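Local coordinates for sugar kinase (PDB 2RBC), which is a putative sugar kinase of the ribokinase (pfkB) family that probably transfers a phosphate group from ATP to a carbohydrate hydroxyl, at residues G247-E252 against V258-T263; A213-T218 against K224-V229; S103-D108 against G311-A316. One frame throughout, in Å; residues are numbered along the deposited sequence. Where two conformers were deposited one is given.

Contact 1. Residues G247-E252 against V258-T263; sequences GCWWTE and VHFQTT. With SO4 (sulfate ion), chain B.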
ATOM      1  N   GLY A 247      25.481 -20.205  -2.352  1.00 26.45           N
ATOM      2  CA  GLY A 247      26.244 -20.133  -3.583  1.00 26.13           C
ATOM      3  C   GLY A 247      25.386 -20.469  -4.793  1.00 25.48           C
ATOM      4  O   GLY A 247      24.164 -20.349  -4.776  1.00 25.91           O
ATOM      5  N   CYS A 248      26.049 -20.928  -5.835  1.00 25.18           N
ATOM      6  CA  CYS A 248      25.430 -21.159  -7.148  1.00 24.51           C
ATOM      7  C   CYS A 248      26.095 -22.365  -7.824  1.00 24.08           C
ATOM      8  O   CYS A 248      27.315 -22.435  -7.914  1.00 22.76           O
ATOM      9  CB  CYS A 248      25.590 -19.910  -7.987  1.00 24.79           C
ATOM     10  SG  CYS A 248      24.945 -20.082  -9.633  1.00 27.25           S
ATOM     11  N   TRP A 249      25.273 -23.325  -8.241  1.00 23.26           N
ATOM     12  CA  TRP A 249      25.709 -24.492  -8.985  1.00 23.58           C
ATOM     13  C   TRP A 249      25.280 -24.344 -10.421  1.00 23.67           C
ATOM     14  O   TRP A 249      24.201 -23.838 -10.679  1.00 24.02           O
ATOM     15  CB  TRP A 249      25.047 -25.752  -8.433  1.00 24.76           C
ATOM     16  CG  TRP A 249      25.616 -26.217  -7.133  1.00 24.49           C
ATOM     17  CD1 TRP A 249      26.564 -27.175  -6.962  1.00 27.26           C
ATOM     18  CD2 TRP A 249      25.276 -25.747  -5.827  1.00 26.91           C
ATOM     19  NE1 TRP A 249      26.832 -27.338  -5.632  1.00 27.22           N
ATOM     20  CE2 TRP A 249      26.041 -26.489  -4.910  1.00 26.37           C
ATOM     21  CE3 TRP A 249      24.371 -24.792  -5.344  1.00 26.94           C
ATOM     22  CZ2 TRP A 249      25.960 -26.302  -3.533  1.00 28.35           C
ATOM     23  CZ3 TRP A 249      24.276 -24.611  -3.944  1.00 28.12           C
ATOM     24  CH2 TRP A 249      25.082 -25.353  -3.067  1.00 27.07           C
ATOM     25  N   TRP A 250      26.119 -24.766 -11.366  1.00 22.92           N
ATOM     26  CA  TRP A 250      25.714 -24.675 -12.782  1.00 23.38           C
ATOM     27  C   TRP A 250      26.380 -25.724 -13.639  1.00 23.27           C
ATOM     28  O   TRP A 250      27.410 -26.320 -13.260  1.00 22.48           O
ATOM     29  CB  TRP A 250      25.988 -23.261 -13.371  1.00 23.52           C
ATOM     30  CG  TRP A 250      27.435 -22.975 -13.792  1.00 24.27           C
ATOM     31  CD1 TRP A 250      27.958 -23.108 -15.032  1.00 23.48           C
ATOM     32  CD2 TRP A 250      28.485 -22.473 -12.965  1.00 24.24           C
ATOM     33  NE1 TRP A 250      29.284 -22.739 -15.037  1.00 26.75           N
ATOM     34  CE2 TRP A 250      29.629 -22.333 -13.776  1.00 25.85           C
ATOM     35  CE3 TRP A 250      28.571 -22.120 -11.603  1.00 24.66           C
ATOM     36  CZ2 TRP A 250      30.861 -21.888 -13.273  1.00 25.03           C
ATOM     37  CZ3 TRP A 250      29.771 -21.659 -11.111  1.00 24.25           C
ATOM     38  CH2 TRP A 250      30.905 -21.538 -11.951  1.00 24.48           C
ATOM     39  N   THR A 251      25.766 -25.918 -14.807  1.00 23.43           N
ATOM     40  CA  THR A 251      26.302 -26.726 -15.884  1.00 23.04           C
ATOM     41  C   THR A 251      26.297 -25.905 -17.187  1.00 23.72           C
ATOM     42  O   THR A 251      25.352 -25.167 -17.504  1.00 21.69           O
ATOM     43  CB  THR A 251      25.507 -28.071 -16.061  1.00 23.20           C
ATOM     44  OG1 THR A 251      24.145 -27.784 -16.367  1.00 21.66           O
ATOM     45  CG2 THR A 251      25.550 -28.959 -14.818  1.00 22.10           C
ATOM     46  N   GLU A 252      27.381 -26.046 -17.944  1.00 24.42           N
ATOM     47  CA  GLU A 252      27.488 -25.440 -19.260  1.00 24.02           C
ATOM     48  C   GLU A 252      26.687 -26.231 -20.285  1.00 24.61           C
ATOM     49  O   GLU A 252      26.417 -27.430 -20.100  1.00 23.74           O
ATOM     50  CB  GLU A 252      28.945 -25.423 -19.711  1.00 24.53           C
ATOM     51  CG  GLU A 252      29.918 -24.791 -18.722  1.00 25.19           C
ATOM     52  CD  GLU A 252      29.854 -23.276 -18.688  1.00 29.42           C
ATOM     53  OE1 GLU A 252      29.201 -22.659 -19.574  1.00 29.22           O
ATOM     54  OE2 GLU A 252      30.479 -22.712 -17.756  1.00 31.82           O
ATOM     55  N   VAL A 258      29.257 -30.445 -13.221  1.00 22.43           N
ATOM     56  CA  VAL A 258      28.614 -29.506 -12.304  1.00 23.18           C
ATOM     57  C   VAL A 258      29.689 -28.605 -11.673  1.00 23.28           C
ATOM     58  O   VAL A 258      30.642 -29.080 -11.076  1.00 22.72           O
ATOM     59  CB  VAL A 258      27.751 -30.233 -11.228  1.00 23.27           C
ATOM     60  CG1 VAL A 258      27.091 -29.209 -10.250  1.00 22.72           C
ATOM     61  CG2 VAL A 258      26.661 -31.100 -11.921  1.00 23.34           C
ATOM     62  N   HIS A 259      29.531 -27.295 -11.841  1.00 22.87           N
ATOM     63  CA  HIS A 259      30.450 -26.296 -11.272  1.00 22.73           C
ATOM     64  C   HIS A 259      29.754 -25.643 -10.123  1.00 23.10           C
ATOM     65  O   HIS A 259      28.526 -25.559 -10.082  1.00 20.63           O
ATOM     66  CB  HIS A 259      30.811 -25.235 -12.311  1.00 23.09           C
ATOM     67  CG  HIS A 259      31.381 -25.816 -13.554  1.00 23.60           C
ATOM     68  ND1 HIS A 259      32.631 -26.398 -13.592  1.00 26.88           N
ATOM     69  CD2 HIS A 259      30.849 -25.982 -14.784  1.00 23.90           C
ATOM     70  CE1 HIS A 259      32.849 -26.870 -14.808  1.00 26.21           C
ATOM     71  NE2 HIS A 259      31.788 -26.619 -15.552  1.00 25.71           N
ATOM     72  N   PHE A 260      30.554 -25.130  -9.205  1.00 23.03           N
ATOM     73  CA  PHE A 260      30.055 -24.464  -8.037  1.00 23.18           C
ATOM     74  C   PHE A 260      30.871 -23.194  -7.784  1.00 24.32           C
ATOM     75  O   PHE A 260      32.109 -23.175  -7.944  1.00 23.92           O
ATOM     76  CB  PHE A 260      30.137 -25.378  -6.815  1.00 23.44           C
ATOM     77  CG  PHE A 260      29.782 -24.682  -5.528  1.00 24.57           C
ATOM     78  CD1 PHE A 260      28.495 -24.260  -5.303  1.00 22.58           C
ATOM     79  CD2 PHE A 260      30.737 -24.436  -4.560  1.00 23.82           C
ATOM     80  CE1 PHE A 260      28.160 -23.596  -4.145  1.00 23.55           C
ATOM     81  CE2 PHE A 260      30.414 -23.776  -3.411  1.00 24.67           C
ATOM     82  CZ  PHE A 260      29.122 -23.354  -3.199  1.00 25.54           C
ATOM     83  N   GLN A 261      30.161 -22.152  -7.363  1.00 24.18           N
ATOM     84  CA  GLN A 261      30.782 -20.894  -6.973  1.00 24.74           C
ATOM     85  C   GLN A 261      30.166 -20.404  -5.673  1.00 24.38           C
ATOM     86  O   GLN A 261      28.974 -20.180  -5.578  1.00 24.33           O
ATOM     87  CB  GLN A 261      30.600 -19.845  -8.084  1.00 24.36           C
ATOM     88  CG  GLN A 261      31.175 -18.447  -7.779  1.00 24.79           C
ATOM     89  CD  GLN A 261      32.633 -18.493  -7.436  1.00 20.93           C
ATOM     90  OE1 GLN A 261      33.449 -18.862  -8.279  1.00 23.18           O
ATOM     91  NE2 GLN A 261      32.987 -18.126  -6.200  1.00 20.93           N
ATOM     92  N   THR A 262      30.999 -20.239  -4.659  0.50 25.54           N
ATOM     93  CA  THR A 262      30.528 -19.716  -3.397  0.50 25.81           C
ATOM     94  C   THR A 262      30.267 -18.224  -3.574  0.50 26.44           C
ATOM     95  O   THR A 262      30.802 -17.597  -4.491  0.50 26.66           O
ATOM     96  CB  THR A 262      31.548 -19.963  -2.276  0.50 26.19           C
ATOM     97  OG1 THR A 262      30.913 -19.791  -1.009  0.50 26.96           O
ATOM     98  CG2 THR A 262      32.725 -19.021  -2.380  0.50 25.42           C
ATOM     99  N   THR A 263      29.433 -17.670  -2.708  1.00 26.72           N
ATOM    100  CA  THR A 263      29.175 -16.253  -2.716  1.00 27.61           C
ATOM    101  C   THR A 263      29.843 -15.574  -1.516  1.00 29.03           C
ATOM    102  O   THR A 263      30.372 -16.229  -0.607  1.00 27.70           O
ATOM    103  CB  THR A 263      27.672 -15.888  -2.857  1.00 28.22           C
ATOM    104  OG1 THR A 263      27.599 -14.485  -3.074  1.00 29.35           O
ATOM    105  CG2 THR A 263      26.818 -16.253  -1.616  1.00 26.04           C
TER
HETATM  106  S   SO4 B 322      36.085 -18.480  -4.895  1.00 96.58           S
HETATM  107  O1  SO4 B 322      37.530 -18.680  -4.929  1.00 97.21           O
HETATM  108  O2  SO4 B 322      35.523 -18.696  -6.218  1.00 96.75           O
HETATM  109  O3  SO4 B 322      35.443 -19.442  -3.994  1.00 96.60           O
HETATM  110  O4  SO4 B 322      35.853 -17.100  -4.473  1.00 96.77           O
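Trp250 and His259 grip each other by both backbone and side chain. Trp250 N donates to His259 O at 2.8 Å, and His259 N returns a bond of 2.7 Å to Trp250 O that is almost straight, at 176°. Two residues along, Cys248 and Gln261 form the next hydrogen-bonded pair, with Gln261 N 2.9 Å from Cys248 O and Cys248 N giving to Gln261 O. These four bonds define a two-stranded antiparallel beta hairpin. Trp249 and Phe260 form the non-hydrogen-bonded pair between them, so their amides do not serve this ladder. Phe260 CD1 sits over one face of the Trp249 indole, 3.3 Å from Trp249 CE2, with the two ring planes inclined to each other.

On the other side of the hairpin, Trp250 CG stands between its own backbone N and carbonyl carbon (chi1 80°), which lays the indole across His259. His259 CB then lies 3.4 Å from the centroid of the Trp250 six-membered ring, a CH-pi contact over the face. The indole nitrogen is satisfied as well: Trp250 NE1 gives to Glu252 OE2 at 3.0 Å, in the ring plane but from above the carboxylate, whose OE1 is held by Ser292. Gln261 NE2 shares itself between Thr262 O, 2.8 Å away on a lone pair, and an oxygen of a sulfate probably left from crystallisation, while Gln261 OE1 accepts from Arg293 and Arg297.

Strand 248-251 is also bonded on its other edge to strand 238-242, through Trp249 with Val241 and Thr251 with Ile239. The hairpin thus extends the large sheet antiparallel, with Trp249 against helix 223-233 and Trp250 and Gln261 against helix 292-307.

Contact 2. Residues A213-T218 against K224-V229; sequences AATRLT and KDMLPV. With SO4 (sulfate ion), chain E.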
ATOM      1  N   ALA A 213      12.189 -22.922  -7.347  1.00 23.68           N
ATOM      2  CA  ALA A 213      11.681 -23.300  -8.675  1.00 23.79           C
ATOM      3  C   ALA A 213      12.274 -24.649  -9.119  1.00 23.86           C
ATOM      4  O   ALA A 213      11.561 -25.547  -9.593  1.00 23.19           O
ATOM      5  CB  ALA A 213      12.042 -22.198  -9.696  1.00 22.97           C
ATOM      6  N   ALA A 214      13.588 -24.788  -8.935  1.00 23.29           N
ATOM      7  CA  ALA A 214      14.291 -26.008  -9.292  1.00 23.34           C
ATOM      8  C   ALA A 214      13.803 -27.200  -8.478  1.00 23.53           C
ATOM      9  O   ALA A 214      13.706 -28.315  -9.007  1.00 23.07           O
ATOM     10  CB  ALA A 214      15.769 -25.816  -9.129  1.00 22.83           C
ATOM     11  N   THR A 215      13.492 -26.954  -7.205  1.00 23.33           N
ATOM     12  CA  THR A 215      12.937 -27.978  -6.313  1.00 24.20           C
ATOM     13  C   THR A 215      11.625 -28.485  -6.877  1.00 24.68           C
ATOM     14  O   THR A 215      11.390 -29.675  -6.947  1.00 25.31           O
ATOM     15  CB  THR A 215      12.706 -27.392  -4.902  1.00 23.48           C
ATOM     16  OG1 THR A 215      13.948 -26.851  -4.392  1.00 24.03           O
ATOM     17  CG2 THR A 215      12.168 -28.427  -3.974  1.00 24.12           C
ATOM     18  N   ARG A 216      10.767 -27.558  -7.281  1.00 26.59           N
ATOM     19  CA  ARG A 216       9.483 -27.948  -7.804  1.00 28.22           C
ATOM     20  C   ARG A 216       9.605 -28.707  -9.098  1.00 26.60           C
ATOM     21  O   ARG A 216       8.896 -29.687  -9.316  1.00 26.25           O
ATOM     22  CB  ARG A 216       8.576 -26.734  -8.043  1.00 29.02           C
ATOM     23  CG  ARG A 216       7.176 -27.203  -8.466  1.00 33.06           C
ATOM     24  CD  ARG A 216       6.158 -26.078  -8.753  1.00 36.31           C
ATOM     25  NE  ARG A 216       6.036 -25.119  -7.659  1.00 43.81           N
ATOM     26  CZ  ARG A 216       5.202 -24.077  -7.665  1.00 45.90           C
ATOM     27  NH1 ARG A 216       4.397 -23.852  -8.702  1.00 48.05           N
ATOM     28  NH2 ARG A 216       5.177 -23.254  -6.625  1.00 45.96           N
ATOM     29  N   LEU A 217      10.507 -28.251  -9.960  0.60 25.61           N
ATOM     30  CA  LEU A 217      10.646 -28.832 -11.287  0.60 25.51           C
ATOM     31  C   LEU A 217      11.226 -30.247 -11.250  0.60 25.59           C
ATOM     32  O   LEU A 217      10.829 -31.090 -12.057  0.60 25.50           O
ATOM     33  CB  LEU A 217      11.481 -27.895 -12.197  0.60 25.44           C
ATOM     34  CG  LEU A 217      11.471 -28.128 -13.713  0.60 24.48           C
ATOM     35  CD1 LEU A 217      10.046 -28.110 -14.313  0.60 22.85           C
ATOM     36  CD2 LEU A 217      12.346 -27.074 -14.382  0.60 23.84           C
ATOM     37  N   THR A 218      12.152 -30.504 -10.321  1.00 25.77           N
ATOM     38  CA  THR A 218      12.873 -31.774 -10.243  1.00 25.97           C
ATOM     39  C   THR A 218      12.309 -32.678  -9.206  1.00 26.80           C
ATOM     40  O   THR A 218      12.500 -33.895  -9.253  1.00 26.92           O
ATOM     41  CB  THR A 218      14.369 -31.586  -9.885  1.00 26.54           C
ATOM     42  OG1 THR A 218      14.502 -31.111  -8.524  1.00 24.89           O
ATOM     43  CG2 THR A 218      15.042 -30.644 -10.878  1.00 24.05           C
ATOM     44  N   LYS A 224      22.579 -29.376  -5.358  1.00 26.05           N
ATOM     45  CA  LYS A 224      23.606 -30.035  -6.168  1.00 26.74           C
ATOM     46  C   LYS A 224      23.053 -31.250  -6.913  1.00 25.70           C
ATOM     47  O   LYS A 224      23.580 -31.603  -7.969  1.00 25.03           O
ATOM     48  CB  LYS A 224      24.802 -30.493  -5.325  1.00 27.16           C
ATOM     49  CG  LYS A 224      24.444 -31.505  -4.277  1.00 29.87           C
ATOM     50  CD  LYS A 224      25.563 -32.471  -3.937  1.00 31.18           C
ATOM     51  CE  LYS A 224      25.066 -33.580  -2.908  1.00 33.63           C
ATOM     52  NZ  LYS A 224      24.851 -34.937  -3.558  1.00 36.06           N
ATOM     53  N   ASP A 225      22.041 -31.905  -6.328  1.00 25.26           N
ATOM     54  CA  ASP A 225      21.382 -33.066  -6.940  1.00 24.87           C
ATOM     55  C   ASP A 225      20.429 -32.689  -8.072  1.00 24.12           C
ATOM     56  O   ASP A 225      19.975 -33.550  -8.824  1.00 23.32           O
ATOM     57  CB  ASP A 225      20.548 -33.808  -5.915  1.00 24.83           C
ATOM     58  CG  ASP A 225      21.393 -34.511  -4.867  1.00 26.99           C
ATOM     59  OD1 ASP A 225      22.571 -34.876  -5.151  1.00 27.21           O
ATOM     60  OD2 ASP A 225      20.832 -34.726  -3.783  1.00 26.72           O
HETATM   61  N   MSE A 226      20.102 -31.418  -8.178  1.00 22.60           N
HETATM   62  CA  MSE A 226      19.161 -30.980  -9.202  1.00 23.98           C
HETATM   63  C   MSE A 226      19.854 -30.721 -10.534  1.00 21.99           C
HETATM   64  O   MSE A 226      19.254 -30.874 -11.577  1.00 19.11           O
HETATM   65  CB  MSE A 226      18.430 -29.730  -8.743  1.00 23.97           C
HETATM   66  CG  MSE A 226      17.665 -29.947  -7.464  1.00 24.47           C
HETATM   67 SE   MSE A 226      16.950 -28.250  -6.841  0.80 33.67          SE
HETATM   68  CE  MSE A 226      16.474 -28.859  -5.027  1.00 24.01           C
ATOM     69  N   LEU A 227      21.128 -30.356 -10.490  1.00 21.41           N
ATOM     70  CA  LEU A 227      21.840 -30.009 -11.701  1.00 21.72           C
ATOM     71  C   LEU A 227      21.998 -31.196 -12.673  1.00 21.42           C
ATOM     72  O   LEU A 227      21.855 -31.006 -13.893  1.00 22.07           O
ATOM     73  CB  LEU A 227      23.184 -29.319 -11.387  1.00 21.40           C
ATOM     74  CG  LEU A 227      23.099 -27.800 -11.172  1.00 22.83           C
ATOM     75  CD1 LEU A 227      22.605 -27.176 -12.449  1.00 17.84           C
ATOM     76  CD2 LEU A 227      22.187 -27.406 -10.050  1.00 22.55           C
ATOM     77  N   PRO A 228      22.332 -32.404 -12.175  1.00 19.73           N
ATOM     78  CA  PRO A 228      22.367 -33.535 -13.103  1.00 20.53           C
ATOM     79  C   PRO A 228      21.075 -33.769 -13.907  1.00 20.70           C
ATOM     80  O   PRO A 228      21.151 -34.025 -15.114  1.00 19.85           O
ATOM     81  CB  PRO A 228      22.732 -34.726 -12.201  1.00 20.04           C
ATOM     82  CG  PRO A 228      23.496 -34.101 -11.098  1.00 20.27           C
ATOM     83  CD  PRO A 228      22.831 -32.797 -10.840  1.00 20.61           C
ATOM     84  N   VAL A 229      19.921 -33.622 -13.247  1.00 21.15           N
ATOM     85  CA  VAL A 229      18.638 -33.866 -13.883  1.00 20.97           C
ATOM     86  C   VAL A 229      18.309 -32.717 -14.838  1.00 20.80           C
ATOM     87  O   VAL A 229      17.843 -32.947 -15.937  1.00 20.31           O
ATOM     88  CB  VAL A 229      17.476 -34.013 -12.859  1.00 21.88           C
ATOM     89  CG1 VAL A 229      16.290 -34.736 -13.551  1.00 22.95           C
ATOM     90  CG2 VAL A 229      17.925 -34.796 -11.648  1.00 25.41           C
TER
HETATM   91  S   SO4 E 325       2.257 -26.647 -10.088  1.00111.54           S
HETATM   92  O1  SO4 E 325       2.530 -27.790  -9.218  1.00112.01           O
HETATM   93  O2  SO4 E 325       1.377 -27.037 -11.192  1.00111.66           O
HETATM   94  O3  SO4 E 325       1.652 -25.554  -9.323  1.00111.75           O
HETATM   95  O4  SO4 E 325       3.520 -26.207 -10.652  1.00111.77           O
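Met226, present as selenomethionine, reaches across to Ala214, Thr215 and Thr218 and carries this contact by itself. Ahead of it on helix 223-233, Lys224 and Asp225 turn to each other instead: Lys224 NZ makes a salt bridge of 2.8 Å to Asp225 OD1, arriving on the syn side of the carboxylate and somewhat out of its plane.

The side chain of Met226 runs out extended beyond CG (chi2 173°, chi3 -166°) and meets three residues of helix 211-218 along its length. Near its root, Met226 CG is 3.5 Å from Thr218 OG1, the two side chains crossing at about a right angle. In the middle, the selenium touches the methyl of the buried Ala214, SE to CB 3.5 Å. At the end, Met226 CE lies 3.3 Å from Thr215 OG1, a hydroxyl already bonded to Glu211 O in its own helix.

The two helices are successive elements of the connection between the parallel neighbours 206-210 and 238-242, a beta-alpha-beta crossover with a doubled helix in the Rossmann-like alpha/beta core of the ribokinase fold. Their short segments pass 10.1 Å apart at 54°, and Leu230 of helix 223-233 joins Met226 in packing on helix 211-218. Thr218 OG1 is pinned back on its own helix, 2.9 Å from Ala214 O, which it approaches from the face opposite to Thr218 N, and it is also bonded to Leu220 N of the following loop.

Beyond Met226, Leu227 points its CB away from helix 211-218 and packs on Ile239 and Val241 of the sheet. Pro228 has no amide hydrogen to give to the preceding turn, and the helix is kinked there. One residue on, Val229 directs its CB back toward helix 211-218 and rests against Leu220 of the connecting loop.

Contact 3. Residues S103-D108 against G311-A316; sequences SESGID and GGRIGA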
ATOM      1  N   SER A 103      11.484   4.844 -15.355  1.00 23.29           N
ATOM      2  CA  SER A 103      12.311   5.644 -16.258  1.00 24.62           C
ATOM      3  C   SER A 103      13.229   6.619 -15.542  1.00 25.41           C
ATOM      4  O   SER A 103      14.292   6.905 -16.047  1.00 26.23           O
ATOM      5  CB  SER A 103      11.501   6.380 -17.298  1.00 25.35           C
ATOM      6  OG  SER A 103      10.326   6.788 -16.719  1.00 27.81           O
ATOM      7  N   GLU A 104      12.821   7.155 -14.397  1.00 25.95           N
ATOM      8  CA  GLU A 104      13.739   7.955 -13.600  1.00 27.47           C
ATOM      9  C   GLU A 104      14.873   7.121 -12.988  1.00 27.14           C
ATOM     10  O   GLU A 104      15.884   7.666 -12.593  1.00 27.41           O
ATOM     11  CB  GLU A 104      12.970   8.727 -12.522  1.00 27.41           C
ATOM     12  CG  GLU A 104      12.119   9.822 -13.124  1.00 29.46           C
ATOM     13  CD  GLU A 104      11.307  10.590 -12.076  1.00 30.64           C
ATOM     14  OE1 GLU A 104      11.419  10.263 -10.866  1.00 37.93           O
ATOM     15  OE2 GLU A 104      10.569  11.531 -12.465  1.00 37.25           O
ATOM     16  N   SER A 105      14.706   5.802 -12.937  1.00 27.81           N
ATOM     17  CA  SER A 105      15.701   4.882 -12.370  1.00 27.58           C
ATOM     18  C   SER A 105      16.677   4.364 -13.451  1.00 28.04           C
ATOM     19  O   SER A 105      17.463   3.455 -13.205  1.00 29.71           O
ATOM     20  CB  SER A 105      14.994   3.715 -11.714  1.00 28.34           C
ATOM     21  OG  SER A 105      14.188   4.153 -10.618  1.00 30.65           O
ATOM     22  N   GLY A 106      16.581   4.909 -14.652  1.00 26.46           N
ATOM     23  CA  GLY A 106      17.507   4.610 -15.720  1.00 25.53           C
ATOM     24  C   GLY A 106      17.084   3.545 -16.695  1.00 24.92           C
ATOM     25  O   GLY A 106      17.900   3.122 -17.513  1.00 26.20           O
ATOM     26  N   ILE A 107      15.819   3.138 -16.661  1.00 24.26           N
ATOM     27  CA  ILE A 107      15.308   2.079 -17.531  1.00 23.34           C
ATOM     28  C   ILE A 107      14.509   2.722 -18.696  1.00 23.79           C
ATOM     29  O   ILE A 107      13.692   3.612 -18.459  1.00 23.05           O
ATOM     30  CB  ILE A 107      14.403   1.119 -16.718  1.00 22.57           C
ATOM     31  CG1 ILE A 107      15.175   0.409 -15.584  1.00 21.13           C
ATOM     32  CG2 ILE A 107      13.750   0.041 -17.613  1.00 24.04           C
ATOM     33  CD1 ILE A 107      14.252  -0.036 -14.405  1.00 20.72           C
ATOM     34  N   ASP A 108      14.769   2.307 -19.940  1.00 23.28           N
ATOM     35  CA  ASP A 108      13.915   2.673 -21.070  1.00 22.90           C
ATOM     36  C   ASP A 108      12.572   1.958 -20.968  1.00 22.41           C
ATOM     37  O   ASP A 108      12.486   0.744 -21.152  1.00 22.84           O
ATOM     38  CB  ASP A 108      14.582   2.289 -22.388  1.00 23.28           C
ATOM     39  CG  ASP A 108      13.806   2.757 -23.593  1.00 24.85           C
ATOM     40  OD1 ASP A 108      12.587   3.018 -23.507  1.00 21.85           O
ATOM     41  OD2 ASP A 108      14.456   2.882 -24.637  1.00 29.97           O
ATOM     42  N   GLY A 311      15.502  -2.058   1.250  1.00 23.09           N
ATOM     43  CA  GLY A 311      14.624  -1.411   0.293  1.00 23.34           C
ATOM     44  C   GLY A 311      14.489  -2.087  -1.060  1.00 23.05           C
ATOM     45  O   GLY A 311      14.460  -1.410  -2.064  1.00 23.43           O
ATOM     46  N   GLY A 312      14.386  -3.414  -1.100  1.00 23.12           N
ATOM     47  CA  GLY A 312      14.175  -4.069  -2.379  1.00 23.04           C
ATOM     48  C   GLY A 312      15.346  -3.931  -3.326  1.00 22.22           C
ATOM     49  O   GLY A 312      16.482  -4.209  -2.950  1.00 21.09           O
ATOM     50  N   ARG A 313      15.079  -3.450  -4.535  1.00 21.62           N
ATOM     51  CA  ARG A 313      16.130  -3.209  -5.515  1.00 21.82           C
ATOM     52  C   ARG A 313      17.035  -2.004  -5.238  1.00 22.38           C
ATOM     53  O   ARG A 313      18.078  -1.859  -5.902  1.00 20.48           O
ATOM     54  CB  ARG A 313      15.524  -3.087  -6.923  1.00 22.14           C
ATOM     55  CG  ARG A 313      14.598  -1.909  -7.154  1.00 21.79           C
ATOM     56  CD  ARG A 313      14.398  -1.605  -8.633  1.00 22.92           C
ATOM     57  NE  ARG A 313      13.487  -0.497  -8.835  1.00 22.11           N
ATOM     58  CZ  ARG A 313      13.836   0.790  -8.878  1.00 22.75           C
ATOM     59  NH1 ARG A 313      15.108   1.164  -8.787  1.00 23.83           N
ATOM     60  NH2 ARG A 313      12.895   1.712  -8.992  1.00 23.33           N
ATOM     61  N   ILE A 314      16.685  -1.157  -4.253  1.00 22.27           N
ATOM     62  CA  ILE A 314      17.331   0.155  -4.087  1.00 21.85           C
ATOM     63  C   ILE A 314      18.797   0.025  -3.735  1.00 22.52           C
ATOM     64  O   ILE A 314      19.577   0.889  -4.063  1.00 23.65           O
ATOM     65  CB  ILE A 314      16.578   1.074  -3.068  1.00 21.27           C
ATOM     66  CG1 ILE A 314      16.801   2.549  -3.425  1.00 23.99           C
ATOM     67  CG2 ILE A 314      16.974   0.778  -1.624  1.00 21.80           C
ATOM     68  CD1 ILE A 314      16.596   2.837  -4.925  1.00 23.67           C
ATOM     69  N   GLY A 315      19.174  -1.085  -3.123  1.00 22.81           N
ATOM     70  CA  GLY A 315      20.586  -1.367  -2.860  1.00 22.14           C
ATOM     71  C   GLY A 315      21.433  -1.872  -4.014  1.00 21.78           C
ATOM     72  O   GLY A 315      22.590  -2.244  -3.785  1.00 21.45           O
ATOM     73  N   ALA A 316      20.874  -1.964  -5.224  1.00 20.82           N
ATOM     74  CA  ALA A 316      21.624  -2.511  -6.363  1.00 21.04           C
ATOM     75  C   ALA A 316      22.912  -1.687  -6.501  1.00 19.60           C
ATOM     76  O   ALA A 316      22.850  -0.478  -6.602  1.00 19.62           O
ATOM     77  CB  ALA A 316      20.801  -2.465  -7.640  1.00 19.86           C
TER
HETATM   78  O   HOH W   1      15.412   3.937  -8.333  1.00 24.07           O
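Ser105 and Arg313 meet through the hydroxyl of one and the guanidinium of the other, although some two hundred residues of chain separate them. Arg313 NH2 donates to Ser105 OG at 3.2 Å. The bond is bent, 136° at the hydrogen, with the hydroxyl 30° out of the guanidinium plane. A water closes the other half of the link: it gives to Ser105 OG at 2.6 Å and accepts from Arg313 NH1 at 2.8 Å, lying at the guanidinium edge in its plane. Ser105 OG therefore takes two hydrogens from this side, and its own goes to the carbonyl of Asp101, one turn back in the helix.

Arg313 gets there because its chain is extended from CG to NE, with a turn at the end (chi4 88°) setting the flat group across. Its NE is held by Ala65 O and its guanidinium makes a cation-pi contact with Tyr74; these two contacts fix the group independently of the serine.

The second shell is largely backbone. Ser105 is the first residue to leave helix 93-104, and Gly106, at positive phi, is the C-prime residue of a Schellman motif that ends it, with a weak bond of 3.3 Å from Gly106 N to Ser103 O. Across the contact, Ile314 N bonds Gly311 O at 3.1 Å and Ala316 N bonds Arg313 O at 2.9 Å, coiling the loop. Gly311 and Gly312 both give their amides to the side-chain OD2 of Asp270, which opens DTLAAGD, a close variant of the DTXGAGD signature of pfkB kinases.

Helix 68-78 lies beside both partners, touching Ser105 through Tyr74. Strand 60-66 of the smaller sheet flanks Arg313, the loop itself joins helices 292-307 and 319-330, and Ile107 lies in the short, weakly bonded strand 107-108 and packs on Leu85 of strand 82-90 in the large sheet.

Overall arrangement
Contacts 1 and 2 follow one another along the chain and adjoin in space, their centres about 13 Å apart: Trp249 and Val258 of the hairpin pack on Leu227 of helix 223-233. Contact 3 encloses both in sequence, since its segments come from residues 103-108 and 311-316. It lies on the opposite side of the chain's centre, about 27 Å from contact 1 and 31 Å from contact 2, centre to centre. The large sheet runs between, receiving strand 107-108 from contact 3 and the hairpin from contact 1. The early and late parts of the kinase domain are thus joined near the smaller sheet, while contacts 1 and 2 build its far flank.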